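Local coordinates for protein GDP-perosamine synthase (Caulobacter crescentus, PDB 3BN1) that makes GDP-perosamine by pyridoxal phosphate-dependent transfer of an amino group from L-glutamate to a GDP-linked 4-keto-6-deoxy sugar, for bacterial O-antigen synthesis, at residues A69-G74 with T96-T101. Sequence-based numbering, arbitrary orientation.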
loop_
_atom_site.group_PDB
_atom_site.type_symbol
_atom_site.label_atom_id
_atom_site.label_comp_id
_atom_site.label_asym_id
_atom_site.label_seq_id
_atom_site.Cartn_x
_atom_site.Cartn_y
_atom_site.Cartn_z
ATOM N N ALA A 69 4.879 -9.937 5.904
ATOM C CA ALA A 69 5.537 -11.209 6.257
ATOM C C ALA A 69 5.747 -11.353 7.784
ATOM O O ALA A 69 5.608 -12.438 8.383
ATOM C CB ALA A 69 6.887 -11.265 5.511
ATOM N N LEU A 70 6.118 -10.257 8.454
ATOM C CA LEU A 70 6.361 -10.349 9.902
ATOM C C LEU A 70 5.052 -10.703 10.608
ATOM O O LEU A 70 4.987 -11.520 11.527
ATOM C CB LEU A 70 6.784 -8.998 10.433
ATOM C CG LEU A 70 8.194 -8.657 9.975
ATOM C CD1 LEU A 70 8.567 -7.189 10.230
ATOM C CD2 LEU A 70 9.293 -9.643 10.499
ATOM N N VAL A 71 3.995 -10.007 10.206
ATOM C CA VAL A 71 2.720 -10.264 10.871
ATOM C C VAL A 71 2.345 -11.740 10.646
ATOM O O VAL A 71 2.015 -12.454 11.607
ATOM C CB VAL A 71 1.629 -9.311 10.399
ATOM C CG1 VAL A 71 0.274 -9.754 10.994
ATOM C CG2 VAL A 71 1.948 -7.824 10.855
ATOM N N ALA A 72 2.473 -12.224 9.408
ATOM C CA ALA A 72 2.207 -13.639 9.060
ATOM C C ALA A 72 3.031 -14.611 9.888
ATOM O O ALA A 72 2.513 -15.602 10.373
ATOM C CB ALA A 72 2.494 -13.901 7.600
ATOM N N MET A 73 4.295 -14.299 10.132
ATOM C CA MET A 73 5.116 -15.154 10.987
ATOM C C MET A 73 4.750 -14.952 12.456
ATOM O O MET A 73 5.352 -15.536 13.350
ATOM C CB MET A 73 6.568 -14.811 10.838
ATOM C CG MET A 73 7.010 -14.891 9.410
ATOM S SD MET A 73 8.796 -14.929 9.396
ATOM C CE MET A 73 9.112 -13.271 9.596
ATOM N N GLY A 74 3.771 -14.111 12.726
ATOM C CA GLY A 74 3.371 -13.941 14.110
ATOM C C GLY A 74 4.212 -12.982 14.952
ATOM O O GLY A 74 4.071 -13.044 16.164
ATOM N N THR A 96 8.689 -2.301 13.810
ATOM C CA THR A 96 8.024 -1.332 14.613
ATOM C C THR A 96 6.548 -1.429 14.403
ATOM O O THR A 96 5.813 -1.329 15.360
ATOM C CB THR A 96 8.503 0.056 14.267
ATOM O OG1 THR A 96 9.796 0.193 14.861
ATOM C CG2 THR A 96 7.629 1.129 14.978
ATOM N N TYR A 97 6.116 -1.580 13.159
ATOM C CA TYR A 97 4.695 -1.613 12.916
ATOM C C TYR A 97 4.063 -2.810 13.618
ATOM O O TYR A 97 2.849 -2.799 13.900
ATOM C CB TYR A 97 4.390 -1.794 11.458
ATOM C CG TYR A 97 4.935 -0.815 10.457
ATOM C CD1 TYR A 97 5.214 0.499 10.780
ATOM C CD2 TYR A 97 5.185 -1.237 9.156
ATOM C CE1 TYR A 97 5.764 1.396 9.808
ATOM C CE2 TYR A 97 5.702 -0.388 8.218
ATOM C CZ TYR A 97 5.916 0.951 8.508
ATOM O OH TYR A 97 6.379 1.813 7.535
ATOM N N CYS A 98 4.842 -3.858 13.874
ATOM C CA CYS A 98 4.239 -5.029 14.546
ATOM C C CYS A 98 4.084 -4.731 16.008
ATOM O O CYS A 98 3.408 -5.462 16.705
ATOM C CB CYS A 98 5.100 -6.293 14.420
ATOM S SG CYS A 98 5.274 -6.718 12.663
ATOM N N GLY A 99 4.710 -3.659 16.469
ATOM C CA GLY A 99 4.696 -3.320 17.889
ATOM C C GLY A 99 5.844 -4.157 18.483
ATOM O O GLY A 99 5.932 -4.358 19.713
ATOM N N ALA A 100 6.735 -4.646 17.626
ATOM C CA ALA A 100 7.875 -5.399 18.131
ATOM C C ALA A 100 9.098 -4.458 18.186
ATOM O O ALA A 100 9.060 -3.274 17.745
ATOM C CB ALA A 100 8.162 -6.574 17.206
ATOM N N THR A 101 10.147 -4.956 18.846
ATOM C CA THR A 101 11.409 -4.231 19.074
ATOM C C THR A 101 12.581 -4.678 18.185
ATOM O O THR A 101 13.081 -5.810 18.259
ATOM C CB THR A 101 11.807 -4.476 20.509
ATOM O OG1 THR A 101 10.744 -4.011 21.372
ATOM C CG2 THR A 101 13.077 -3.798 20.775
#
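Cys98 rests its sulfur over the notch between Leu70 CB and Val71 CG2, and this one atom carries the contact. SG lies 3.5 Å from CB of Leu70 and 3.9 Å from CG2 of Val71. Leu70 CB and Val71 CG2 are 5.0 Å apart, and SG sits above the gap, off the line that joins them. The touch is apolar, and no hydrogen bond joins the two segments.

The Cys98 side chain leaves its helix toward helix 62-72. SG is anti to the carbonyl carbon (chi1 -61°), which brings it across to the base of Leu70. Leu70 meets the sulfur mainly with CB; its branch runs on past, and CD1 is a looser neighbour at 4.1 Å from Cys98 SG. The Leu70 side chain also packs on Ser94 and Val95, one turn back on helix 90-98. Val71 has CG1 anti to its backbone N (chi1 173°), leaving CG2 as the methyl that faces the sulfur. Ile75 also touches both Leu70 and Cys98.

Both helices finish here in a Schellman motif, with Gly74 and Gly99 taking positive phi. Gly74 N bonds to Val71 O at 2.7 Å, and Gly99 N bonds to Thr96 O at 2.8 Å. Past Gly99, the backbone of Thr101 hydrogen-bonds with Asp79 and Val81. Beside the contact, Tyr97 OH bonds to Gly229 O of the second subunit.

Helix 90-98 links the adjacent parallel strands 80-84 and 101-105. The contact thus packs the last turn of the helix in a beta-alpha-beta crossover against helix 62-72, near one edge of the seven-stranded mixed sheet of the aspartate aminotransferase fold.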